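Local coordinates for protein M157 (Murid herpesvirus 1, PDB 2NYK) that probably serves as an MHC class I-like viral ligand for Ly49 receptors of natural killer cells, at residues Ile39-Gly44 with Gln169-Leu174; Arg45-Trp50 with Asn162-Thr167; Tyr101-Leu104 with Asp109-Cys112. The protein carries 1 engineered substitution. All blocks are in the same frame, centred on the assembly; numbering follows the deposited sequence.

Interaction 1: Ile39-Gly44 with Gln169-Leu174; sequences ISVDNG and QKLKQL
Val41 and Leu171 meet where one helix of an MHC class I-like platform lies over its beta-sheet: Val41 is the last residue of strand 35-41, and Leu171 lies on helix 157-173. Their CA atoms stand 9.0 Å apart, so the gap is bridged by side chains. Val41 CG2 approaches Leu171 CD1 to 3.7 Å; one methyl from each does the touching, and the two side chains cross at about a right angle. In Leu171 the CG atom is turned anti to the carbonyl carbon (chi1 -75°) and the chain then runs on extended, carrying CD1 towards the valine. Both residues are buried, and Trp164 and Val168 of the same helix also pack on Val41.

Beyond the strand the chain reverses in a type I' beta turn, closed by Gly44 N to Val41 O at 3.1 Å. The middle residues, Asp42 and Asn43, both take left-handed helical backbone angles. In the platform fold this turn connects neighbouring antiparallel strands, 35-41 and 46-51. Asn201, on the loop between strands 192-198 and 204-208 of the second sheet, donates through ND2 to Val41 O, while Ser200 OG bonds to Leu171 O; that loop thus touches both the strand and the helix.

At the margin, Asp42 OD2 comes within 4.4 Å of Lys172 CG, a loose approach to the aliphatic part of the lysine. The charges stay separate, Asp42 OD2 lying 6.5 Å from Lys172 NZ, which leaves at most a long-range attraction. Asp42 OD1 instead accepts a hydrogen bond from the backbone N of Thr22 on strand 21-30.

Interaction 2: Arg45-Trp50 with Asn162-Thr167; sequences RPVVVW and NRWRST
Trp164 of helix 157-173 brings the six-membered ring of its indole up to Val47 and Val48 in the buried core between the helical layer and the sheet of an MHC class I-like platform. Val48 CG2 lies 3.7 Å from Trp164 CH2, close to the ring plane and therefore at its edge, whereas Val47 CG2 reaches Trp164 CZ3 at 3.9 Å from an oblique direction. The contact is apolar, and one methyl of each valine meets one of two adjoining ring carbons.

Because the tryptophan holds CG anti to the carbonyl carbon (chi1 -71°) and sets its ring roughly perpendicular to the CA-CB-CG plane (chi2 87°), the indole points from the helix toward the strand. It helps to span the separation of the backbones, whose nearest CA atoms, Val47 and Thr167, are 9.9 Å apart. The pyrrole nitrogen has a partner outside the two segments: Trp164 NE1 donates a hydrogen bond to Glu72 OE2 at the start of helix 71-90, which should restrain the rotation of the indole. Glu72 OE2 also forms a salt bridge with Arg163 NE, so neighbouring residues of one helix are tied to the other.

Val47 and Val48 both pair with Ile39 on strand 35-41, which defines a classic beta bulge, and the chain turns a corner at Val47. The bulge probably explains how two consecutive valines reach the same ring. The helix is also kinked just beyond the tryptophan, at Ser166 and Thr167. A kinked helix laid across an antiparallel sheet, with its aromatic side chain packed between them, is the architecture of the alpha1/alpha2-type platform of the MHC fold.

Interaction 3: Tyr101-Leu104 with Asp109-Cys112; sequences YACL and DVIC
With SG anti to the carbonyl carbon in both residues (chi1 -58° for Cys103 and -55° for Cys112), the two sulfurs turn towards each other above the same face of the sheet and form a disulfide. Cys103 SG and Cys112 SG are 2.1 Å apart, and the torsion about the S-S bond is 107°, a right-handed twist. The cysteines oppose each other as an antiparallel non-hydrogen-bonded pair, and the covalent link is accompanied by a close approach of the backbones: their CA atoms are only 4.0 Å apart.

The next pair along, Leu104 with Ile111, is the hydrogen-bonded kind. Leu104 N donates to Ile111 O at 2.8 Å in a nearly straight bond that comes in tilted from the carbonyl plane. In return, Ile111 N reaches Leu104 O at 3.1 Å, this time lying in that plane. Weaker CA-H...O contacts fill in beside them: Cys112 CA approaches Ala102 O at 3.1 Å, and Val110 CA approaches Leu104 O at 3.2 Å.

Beside the disulfide, the CG1 branch of Val110 rests 3.8 Å from Cys103 CB, adding an apolar contact close to the sulfurs. Both cysteines are buried under helix 148-154, where Ile153 packs on Cys103 and Thr150 on Cys112. Leu104 and Ile111 point to the other face of the sheet, where Ile111 is exposed and Leu104 partly so. Tyr101, further back on its strand, sets its ring edge-to-face with Phe75 of helix 71-90. Strands 96-106 and 109-118 thus form a beta hairpin stapled near its turn by a cross-strand disulfide, within the antiparallel sheet that floors an MHC class I-like platform.

How the interactions relate
All three interactions involve one seven-stranded antiparallel sheet; the first two join it to helix 157-173, and the third pairs two of its strands. Interactions 1 and 2 are neighbours, their centres 8 Å apart, and their strands, 35-41 and 46-51, are adjacent, joined by a probable backbone hydrogen bond, Ile39 O to Val47 N at 2.8 Å. Interaction 3 lies about 16 and 15 Å from them, centre to centre, and touches neither. Its hairpin is separated from strand 35-41 by strand 21-30. Along the chain the contacts are concentric, interaction 1 enclosing interaction 2 and that enclosing interaction 3, so a helix that follows these strands folds back over the early ones to complete the platform.

Interaction 1: Ile39-Gly44 with Gln169-Leu174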
ATOM      1  N   ILE A  39       0.771   6.031  -4.404  1.00 23.06           N
ATOM      2  CA  ILE A  39       1.706   6.119  -3.296  1.00 23.20           C
ATOM      3  C   ILE A  39       1.242   5.089  -2.290  1.00 22.75           C
ATOM      4  O   ILE A  39       0.050   5.036  -1.971  1.00 21.07           O
ATOM      5  CB  ILE A  39       1.711   7.506  -2.630  1.00 23.25           C
ATOM      6  CG1 ILE A  39       2.142   8.607  -3.607  1.00 23.04           C
ATOM      7  CG2 ILE A  39       2.669   7.512  -1.388  1.00 23.87           C
ATOM      8  CD1 ILE A  39       1.957   9.961  -3.011  1.00 19.32           C
ATOM      9  N   SER A  40       2.191   4.300  -1.779  1.00 21.48           N
ATOM     10  CA  SER A  40       1.936   3.326  -0.734  1.00 22.42           C
ATOM     11  C   SER A  40       2.986   3.608   0.330  1.00 23.26           C
ATOM     12  O   SER A  40       3.993   4.282   0.050  1.00 20.80           O
ATOM     13  CB  SER A  40       2.141   1.906  -1.278  1.00 22.64           C
ATOM     14  OG  SER A  40       1.486   1.781  -2.550  1.00 30.46           O
ATOM     15  N   VAL A  41       2.781   3.078   1.533  1.00 22.02           N
ATOM     16  CA  VAL A  41       3.759   3.250   2.578  1.00 23.10           C
ATOM     17  C   VAL A  41       3.956   1.903   3.215  1.00 22.92           C
ATOM     18  O   VAL A  41       3.027   1.097   3.248  1.00 23.19           O
ATOM     19  CB  VAL A  41       3.336   4.265   3.663  1.00 23.10           C
ATOM     20  CG1 VAL A  41       3.110   5.663   3.057  1.00 22.51           C
ATOM     21  CG2 VAL A  41       2.080   3.774   4.385  1.00 22.51           C
ATOM     22  N   ASP A  42       5.165   1.688   3.710  1.00 22.62           N
ATOM     23  CA  ASP A  42       5.545   0.458   4.403  1.00 24.41           C
ATOM     24  C   ASP A  42       5.237  -0.806   3.627  1.00 24.38           C
ATOM     25  O   ASP A  42       4.821  -1.817   4.197  1.00 25.28           O
ATOM     26  CB  ASP A  42       4.951   0.427   5.816  1.00 25.21           C
ATOM     27  CG  ASP A  42       5.761   1.260   6.769  1.00 25.53           C
ATOM     28  OD1 ASP A  42       6.910   1.569   6.397  1.00 26.24           O
ATOM     29  OD2 ASP A  42       5.286   1.599   7.872  1.00 27.94           O
ATOM     30  N   ASN A  43       5.457  -0.726   2.317  1.00 24.42           N
ATOM     31  CA  ASN A  43       5.220  -1.846   1.389  1.00 25.20           C
ATOM     32  C   ASN A  43       3.789  -2.427   1.483  1.00 24.25           C
ATOM     33  O   ASN A  43       3.582  -3.631   1.302  1.00 23.90           O
ATOM     34  CB  ASN A  43       6.311  -2.914   1.571  1.00 27.02           C
ATOM     35  CG  ASN A  43       6.443  -3.834   0.371  1.00 31.24           C
ATOM     36  OD1 ASN A  43       6.280  -3.419  -0.795  1.00 36.31           O
ATOM     37  ND2 ASN A  43       6.732  -5.092   0.645  1.00 35.28           N
ATOM     38  N   GLY A  44       2.801  -1.563   1.751  1.00 22.88           N
ATOM     39  CA  GLY A  44       1.408  -2.008   1.861  1.00 21.62           C
ATOM     40  C   GLY A  44       0.621  -1.617   0.636  1.00 21.88           C
ATOM     41  O   GLY A  44       1.201  -1.304  -0.394  1.00 19.68           O
ATOM     42  N   GLN A 169       2.239   5.913  11.349  1.00 24.14           N
ATOM     43  CA  GLN A 169       2.086   5.365  12.694  1.00 25.95           C
ATOM     44  C   GLN A 169       0.637   4.896  12.910  1.00 25.85           C
ATOM     45  O   GLN A 169       0.404   3.811  13.430  1.00 26.34           O
ATOM     46  CB  GLN A 169       2.532   6.400  13.756  1.00 26.63           C
ATOM     47  CG  GLN A 169       4.000   6.856  13.555  1.00 29.61           C
ATOM     48  CD  GLN A 169       4.540   7.797  14.645  1.00 34.72           C
ATOM     49  OE1 GLN A 169       4.047   8.911  14.829  1.00 35.79           O
ATOM     50  NE2 GLN A 169       5.583   7.349  15.349  1.00 36.60           N
ATOM     51  N   LYS A 170      -0.327   5.702  12.489  1.00 25.88           N
ATOM     52  CA  LYS A 170      -1.749   5.318  12.606  1.00 26.64           C
ATOM     53  C   LYS A 170      -2.072   4.064  11.798  1.00 25.79           C
ATOM     54  O   LYS A 170      -2.748   3.157  12.289  1.00 25.50           O
ATOM     55  CB  LYS A 170      -2.661   6.440  12.139  1.00 27.11           C
ATOM     56  CG  LYS A 170      -2.661   7.654  13.024  1.00 32.04           C
ATOM     57  CD  LYS A 170      -3.795   8.586  12.618  1.00 36.85           C
ATOM     58  CE  LYS A 170      -3.976   9.725  13.619  1.00 40.97           C
ATOM     59  NZ  LYS A 170      -2.900  10.753  13.555  1.00 44.39           N
ATOM     60  N   LEU A 171      -1.565   4.004  10.567  1.00 24.94           N
ATOM     61  CA  LEU A 171      -1.773   2.830   9.708  1.00 24.88           C
ATOM     62  C   LEU A 171      -1.239   1.533  10.345  1.00 25.48           C
ATOM     63  O   LEU A 171      -1.825   0.471  10.189  1.00 23.83           O
ATOM     64  CB  LEU A 171      -1.155   3.081   8.331  1.00 24.21           C
ATOM     65  CG  LEU A 171      -1.944   4.042   7.420  1.00 25.16           C
ATOM     66  CD1 LEU A 171      -1.182   4.323   6.136  1.00 24.21           C
ATOM     67  CD2 LEU A 171      -3.331   3.492   7.103  1.00 25.16           C
ATOM     68  N   LYS A 172      -0.143   1.630  11.096  1.00 26.90           N
ATOM     69  CA  LYS A 172       0.390   0.459  11.791  1.00 28.72           C
ATOM     70  C   LYS A 172      -0.574   0.046  12.884  1.00 28.65           C
ATOM     71  O   LYS A 172      -0.932  -1.116  12.982  1.00 29.68           O
ATOM     72  CB  LYS A 172       1.774   0.712  12.416  1.00 29.85           C
ATOM     73  CG  LYS A 172       2.838   1.369  11.548  1.00 34.22           C
ATOM     74  CD  LYS A 172       4.254   1.217  12.180  1.00 41.88           C
ATOM     75  CE  LYS A 172       4.300   1.766  13.625  1.00 45.56           C
ATOM     76  NZ  LYS A 172       5.595   1.565  14.378  1.00 47.24           N
ATOM     77  N   GLN A 173      -1.004   0.999  13.706  1.00 28.79           N
ATOM     78  CA  GLN A 173      -1.929   0.677  14.801  1.00 29.28           C
ATOM     79  C   GLN A 173      -3.296   0.147  14.343  1.00 28.24           C
ATOM     80  O   GLN A 173      -3.912  -0.660  15.017  1.00 27.55           O
ATOM     81  CB  GLN A 173      -2.083   1.877  15.713  1.00 29.95           C
ATOM     82  CG  GLN A 173      -0.747   2.281  16.333  1.00 33.78           C
ATOM     83  CD  GLN A 173      -0.901   3.282  17.437  1.00 38.75           C
ATOM     84  OE1 GLN A 173      -1.599   4.284  17.286  1.00 40.30           O
ATOM     85  NE2 GLN A 173      -0.226   3.030  18.562  1.00 40.74           N
ATOM     86  N   LEU A 174      -3.737   0.597  13.174  1.00 27.34           N
ATOM     87  CA  LEU A 174      -4.992   0.131  12.574  1.00 26.43           C
ATOM     88  C   LEU A 174      -4.868  -1.288  12.029  1.00 25.66           C
ATOM     89  O   LEU A 174      -5.865  -1.924  11.676  1.00 25.16           O
ATOM     90  CB  LEU A 174      -5.415   1.089  11.477  1.00 25.82           C
ATOM     91  CG  LEU A 174      -5.937   2.440  11.982  1.00 26.27           C
ATOM     92  CD1 LEU A 174      -6.155   3.414  10.839  1.00 24.94           C
ATOM     93  CD2 LEU A 174      -7.202   2.231  12.778  1.00 24.83           C
TER

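Interaction 2: Arg45-Trp50 with Asn162-Thr167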
ATOM      1  N   ARG A  45      -0.705  -1.598   0.745  1.00 22.36           N
ATOM      2  CA  ARG A  45      -1.550  -1.204  -0.384  1.00 22.17           C
ATOM      3  C   ARG A  45      -1.443   0.301  -0.582  1.00 20.59           C
ATOM      4  O   ARG A  45      -1.015   1.010   0.318  1.00 20.85           O
ATOM      5  CB  ARG A  45      -3.027  -1.548  -0.100  1.00 23.30           C
ATOM      6  CG  ARG A  45      -3.262  -2.839   0.703  1.00 27.65           C
ATOM      7  CD  ARG A  45      -2.899  -4.131  -0.040  1.00 31.40           C
ATOM      8  NE  ARG A  45      -3.626  -4.282  -1.309  1.00 34.97           N
ATOM      9  CZ  ARG A  45      -4.842  -4.826  -1.474  1.00 38.25           C
ATOM     10  NH1 ARG A  45      -5.564  -5.309  -0.453  1.00 36.66           N
ATOM     11  NH2 ARG A  45      -5.354  -4.878  -2.706  1.00 38.40           N
ATOM     12  N   PRO A  46      -1.797   0.796  -1.774  1.00 20.28           N
ATOM     13  CA  PRO A  46      -1.742   2.222  -1.992  1.00 21.35           C
ATOM     14  C   PRO A  46      -2.693   3.013  -1.109  1.00 20.74           C
ATOM     15  O   PRO A  46      -3.828   2.594  -0.839  1.00 21.33           O
ATOM     16  CB  PRO A  46      -2.135   2.378  -3.464  1.00 21.02           C
ATOM     17  CG  PRO A  46      -1.700   1.046  -4.098  1.00 22.11           C
ATOM     18  CD  PRO A  46      -2.120   0.058  -3.016  1.00 21.89           C
ATOM     19  N   VAL A  47      -2.217   4.161  -0.674  1.00 20.39           N
ATOM     20  CA  VAL A  47      -3.047   5.060   0.152  1.00 20.99           C
ATOM     21  C   VAL A  47      -3.403   6.359  -0.603  1.00 21.63           C
ATOM     22  O   VAL A  47      -4.207   7.182  -0.127  1.00 21.41           O
ATOM     23  CB  VAL A  47      -2.366   5.360   1.504  1.00 20.65           C
ATOM     24  CG1 VAL A  47      -2.336   4.081   2.370  1.00 16.02           C
ATOM     25  CG2 VAL A  47      -0.984   5.923   1.303  1.00 20.78           C
ATOM     26  N   VAL A  48      -2.803   6.519  -1.783  1.00 22.17           N
ATOM     27  CA  VAL A  48      -3.097   7.647  -2.691  1.00 22.68           C
ATOM     28  C   VAL A  48      -3.059   7.125  -4.117  1.00 24.19           C
ATOM     29  O   VAL A  48      -2.061   6.505  -4.531  1.00 23.45           O
ATOM     30  CB  VAL A  48      -2.046   8.809  -2.566  1.00 23.19           C
ATOM     31  CG1 VAL A  48      -2.448   9.991  -3.512  1.00 22.85           C
ATOM     32  CG2 VAL A  48      -1.942   9.313  -1.140  1.00 21.24           C
ATOM     33  N   VAL A  49      -4.143   7.353  -4.869  1.00 25.21           N
ATOM     34  CA  VAL A  49      -4.274   6.835  -6.237  1.00 27.46           C
ATOM     35  C   VAL A  49      -4.746   7.939  -7.203  1.00 29.87           C
ATOM     36  O   VAL A  49      -5.773   8.569  -6.950  1.00 29.15           O
ATOM     37  CB  VAL A  49      -5.286   5.653  -6.319  1.00 27.80           C
ATOM     38  CG1 VAL A  49      -5.462   5.187  -7.769  1.00 27.80           C
ATOM     39  CG2 VAL A  49      -4.827   4.465  -5.437  1.00 27.26           C
ATOM     40  N   TRP A  50      -3.987   8.159  -8.283  1.00 31.71           N
ATOM     41  CA  TRP A  50      -4.401   9.047  -9.382  1.00 34.75           C
ATOM     42  C   TRP A  50      -4.713   8.186 -10.587  1.00 36.72           C
ATOM     43  O   TRP A  50      -3.800   7.639 -11.208  1.00 36.46           O
ATOM     44  CB  TRP A  50      -3.278   9.996  -9.791  1.00 35.29           C
ATOM     45  CG  TRP A  50      -3.083  11.192  -8.958  1.00 36.23           C
ATOM     46  CD1 TRP A  50      -3.684  12.401  -9.127  1.00 36.43           C
ATOM     47  CD2 TRP A  50      -2.166  11.342  -7.859  1.00 38.09           C
ATOM     48  NE1 TRP A  50      -3.230  13.284  -8.188  1.00 37.76           N
ATOM     49  CE2 TRP A  50      -2.295  12.664  -7.395  1.00 38.81           C
ATOM     50  CE3 TRP A  50      -1.269  10.477  -7.206  1.00 39.28           C
ATOM     51  CZ2 TRP A  50      -1.561  13.154  -6.298  1.00 38.86           C
ATOM     52  CZ3 TRP A  50      -0.527  10.969  -6.135  1.00 39.05           C
ATOM     53  CH2 TRP A  50      -0.683  12.292  -5.684  1.00 39.26           C
ATOM     54  N   ASN A 162       8.007  14.484   7.749  1.00 24.33           N
ATOM     55  CA  ASN A 162       7.161  15.380   8.553  1.00 25.77           C
ATOM     56  C   ASN A 162       5.687  15.279   8.151  1.00 25.51           C
ATOM     57  O   ASN A 162       4.800  15.207   8.995  1.00 25.18           O
ATOM     58  CB  ASN A 162       7.659  16.828   8.475  1.00 25.33           C
ATOM     59  CG  ASN A 162       6.735  17.809   9.197  1.00 28.27           C
ATOM     60  OD1 ASN A 162       5.904  18.464   8.567  1.00 28.65           O
ATOM     61  ND2 ASN A 162       6.879  17.907  10.518  1.00 24.86           N
ATOM     62  N   ARG A 163       5.455  15.237   6.845  1.00 26.52           N
ATOM     63  CA  ARG A 163       4.106  15.129   6.275  1.00 26.52           C
ATOM     64  C   ARG A 163       3.428  13.784   6.540  1.00 26.48           C
ATOM     65  O   ARG A 163       2.208  13.737   6.767  1.00 27.59           O
ATOM     66  CB  ARG A 163       4.156  15.372   4.761  1.00 26.75           C
ATOM     67  CG  ARG A 163       4.250  16.801   4.381  1.00 29.26           C
ATOM     68  CD  ARG A 163       4.724  17.005   2.917  1.00 33.06           C
ATOM     69  NE  ARG A 163       3.849  16.378   1.929  1.00 32.81           N
ATOM     70  CZ  ARG A 163       2.541  16.598   1.836  1.00 37.29           C
ATOM     71  NH1 ARG A 163       1.933  17.427   2.679  1.00 38.13           N
ATOM     72  NH2 ARG A 163       1.831  15.984   0.898  1.00 38.58           N
ATOM     73  N   TRP A 164       4.208  12.702   6.526  1.00 25.13           N
ATOM     74  CA  TRP A 164       3.648  11.341   6.566  1.00 25.85           C
ATOM     75  C   TRP A 164       3.773  10.561   7.864  1.00 26.07           C
ATOM     76  O   TRP A 164       3.045   9.590   8.061  1.00 26.23           O
ATOM     77  CB  TRP A 164       4.235  10.500   5.425  1.00 24.79           C
ATOM     78  CG  TRP A 164       3.682  10.959   4.093  1.00 25.27           C
ATOM     79  CD1 TRP A 164       4.164  11.962   3.287  1.00 22.17           C
ATOM     80  CD2 TRP A 164       2.542  10.422   3.434  1.00 23.11           C
ATOM     81  NE1 TRP A 164       3.381  12.078   2.164  1.00 22.33           N
ATOM     82  CE2 TRP A 164       2.370  11.144   2.240  1.00 24.49           C
ATOM     83  CE3 TRP A 164       1.645   9.388   3.741  1.00 25.78           C
ATOM     84  CZ2 TRP A 164       1.333  10.858   1.340  1.00 25.20           C
ATOM     85  CZ3 TRP A 164       0.610   9.127   2.867  1.00 24.93           C
ATOM     86  CH2 TRP A 164       0.463   9.855   1.683  1.00 23.69           C
ATOM     87  N   ARG A 165       4.695  10.952   8.740  1.00 26.32           N
ATOM     88  CA  ARG A 165       4.941  10.183   9.951  1.00 27.17           C
ATOM     89  C   ARG A 165       3.664   9.795  10.709  1.00 27.61           C
ATOM     90  O   ARG A 165       3.452   8.637  10.988  1.00 28.60           O
ATOM     91  CB  ARG A 165       5.894  10.914  10.898  1.00 26.79           C
ATOM     92  CG  ARG A 165       5.982  10.225  12.231  1.00 26.16           C
ATOM     93  CD  ARG A 165       7.150  10.727  13.068  1.00 26.80           C
ATOM     94  NE  ARG A 165       7.026  12.128  13.462  1.00 29.03           N
ATOM     95  CZ  ARG A 165       6.247  12.582  14.448  1.00 31.93           C
ATOM     96  NH1 ARG A 165       5.490  11.750  15.146  1.00 30.85           N
ATOM     97  NH2 ARG A 165       6.247  13.881  14.749  1.00 32.38           N
ATOM     98  N   SER A 166       2.842  10.779  11.056  1.00 28.23           N
ATOM     99  CA  SER A 166       1.617  10.527  11.805  1.00 29.51           C
ATOM    100  C   SER A 166       0.697   9.534  11.071  1.00 27.98           C
ATOM    101  O   SER A 166       0.139   8.643  11.684  1.00 28.31           O
ATOM    102  CB  SER A 166       0.886  11.849  12.052  1.00 30.02           C
ATOM    103  OG  SER A 166      -0.379  11.618  12.647  1.00 36.58           O
ATOM    104  N   THR A 167       0.553   9.701   9.760  1.00 27.13           N
ATOM    105  CA  THR A 167      -0.259   8.794   8.934  1.00 25.57           C
ATOM    106  C   THR A 167       0.257   7.367   9.025  1.00 24.97           C
ATOM    107  O   THR A 167      -0.503   6.447   9.254  1.00 23.67           O
ATOM    108  CB  THR A 167      -0.285   9.266   7.459  1.00 26.70           C
ATOM    109  OG1 THR A 167      -0.883  10.560   7.415  1.00 25.18           O
ATOM    110  CG2 THR A 167      -1.100   8.292   6.576  1.00 23.81           C
TER

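Interaction 3: Tyr101-Leu104 with Asp109-Cys112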
ATOM      1  N   TYR A 101       9.560   3.398  -7.378  1.00 19.83           N
ATOM      2  CA  TYR A 101      10.626   3.772  -6.452  1.00 20.98           C
ATOM      3  C   TYR A 101      10.204   3.256  -5.098  1.00 21.51           C
ATOM      4  O   TYR A 101       9.181   3.694  -4.551  1.00 22.81           O
ATOM      5  CB  TYR A 101      10.805   5.284  -6.385  1.00 20.50           C
ATOM      6  CG  TYR A 101      11.533   5.891  -7.576  1.00 22.32           C
ATOM      7  CD1 TYR A 101      10.938   5.942  -8.836  1.00 23.93           C
ATOM      8  CD2 TYR A 101      12.833   6.386  -7.436  1.00 24.83           C
ATOM      9  CE1 TYR A 101      11.614   6.475  -9.939  1.00 25.34           C
ATOM     10  CE2 TYR A 101      13.521   6.934  -8.539  1.00 25.80           C
ATOM     11  CZ  TYR A 101      12.898   6.970  -9.767  1.00 28.26           C
ATOM     12  OH  TYR A 101      13.564   7.504 -10.851  1.00 33.39           O
ATOM     13  N   ALA A 102      10.961   2.307  -4.575  1.00 20.66           N
ATOM     14  CA  ALA A 102      10.678   1.743  -3.267  1.00 20.91           C
ATOM     15  C   ALA A 102      11.761   2.292  -2.344  1.00 22.38           C
ATOM     16  O   ALA A 102      12.945   1.879  -2.414  1.00 20.22           O
ATOM     17  CB  ALA A 102      10.714   0.222  -3.346  1.00 20.38           C
ATOM     18  N   CYS A 103      11.358   3.242  -1.501  1.00 22.96           N
ATOM     19  CA  CYS A 103      12.311   4.033  -0.714  1.00 25.45           C
ATOM     20  C   CYS A 103      12.194   3.805   0.795  1.00 24.98           C
ATOM     21  O   CYS A 103      11.087   3.793   1.345  1.00 25.02           O
ATOM     22  CB  CYS A 103      12.118   5.524  -1.011  1.00 26.20           C
ATOM     23  SG  CYS A 103      12.321   5.954  -2.742  1.00 30.33           S
ATOM     24  N   LEU A 104      13.343   3.641   1.440  1.00 23.63           N
ATOM     25  CA  LEU A 104      13.425   3.521   2.875  1.00 24.57           C
ATOM     26  C   LEU A 104      13.895   4.842   3.443  1.00 25.12           C
ATOM     27  O   LEU A 104      14.943   5.342   3.047  1.00 24.76           O
ATOM     28  CB  LEU A 104      14.425   2.423   3.258  1.00 25.08           C
ATOM     29  CG  LEU A 104      14.849   2.261   4.728  1.00 27.24           C
ATOM     30  CD1 LEU A 104      13.685   1.876   5.650  1.00 26.67           C
ATOM     31  CD2 LEU A 104      15.971   1.222   4.833  1.00 27.51           C
ATOM     32  N   ASP A 109      18.144  10.037   5.774  1.00 28.00           N
ATOM     33  CA  ASP A 109      18.733   9.384   4.614  1.00 29.56           C
ATOM     34  C   ASP A 109      17.657   8.578   3.921  1.00 29.76           C
ATOM     35  O   ASP A 109      16.603   8.299   4.503  1.00 29.11           O
ATOM     36  CB  ASP A 109      19.854   8.438   5.017  1.00 30.52           C
ATOM     37  CG  ASP A 109      21.131   9.172   5.377  1.00 34.56           C
ATOM     38  OD1 ASP A 109      21.567  10.036   4.580  1.00 38.19           O
ATOM     39  OD2 ASP A 109      21.692   8.886   6.459  1.00 37.01           O
ATOM     40  N   VAL A 110      17.931   8.225   2.671  1.00 29.82           N
ATOM     41  CA  VAL A 110      17.009   7.457   1.867  1.00 30.15           C
ATOM     42  C   VAL A 110      17.792   6.485   1.024  1.00 29.45           C
ATOM     43  O   VAL A 110      18.833   6.836   0.470  1.00 29.99           O
ATOM     44  CB  VAL A 110      16.158   8.355   0.944  1.00 30.79           C
ATOM     45  CG1 VAL A 110      15.169   7.526   0.160  1.00 30.19           C
ATOM     46  CG2 VAL A 110      15.394   9.355   1.771  1.00 32.81           C
ATOM     47  N   ILE A 111      17.270   5.267   0.953  1.00 27.95           N
ATOM     48  CA  ILE A 111      17.760   4.231   0.059  1.00 27.91           C
ATOM     49  C   ILE A 111      16.570   3.771  -0.778  1.00 26.18           C
ATOM     50  O   ILE A 111      15.573   3.315  -0.230  1.00 24.88           O
ATOM     51  CB  ILE A 111      18.342   3.048   0.875  1.00 28.55           C
ATOM     52  CG1 ILE A 111      19.392   3.576   1.867  1.00 30.29           C
ATOM     53  CG2 ILE A 111      18.964   2.022  -0.055  1.00 29.87           C
ATOM     54  CD1 ILE A 111      19.925   2.557   2.857  1.00 33.80           C
ATOM     55  N   CYS A 112      16.654   3.938  -2.094  1.00 25.56           N
ATOM     56  CA  CYS A 112      15.560   3.516  -2.975  1.00 25.29           C
ATOM     57  C   CYS A 112      16.000   2.427  -3.922  1.00 23.66           C
ATOM     58  O   CYS A 112      17.104   2.468  -4.468  1.00 22.11           O
ATOM     59  CB  CYS A 112      14.976   4.680  -3.802  1.00 25.97           C
ATOM     60  SG  CYS A 112      14.390   6.133  -2.882  1.00 31.71           S
TER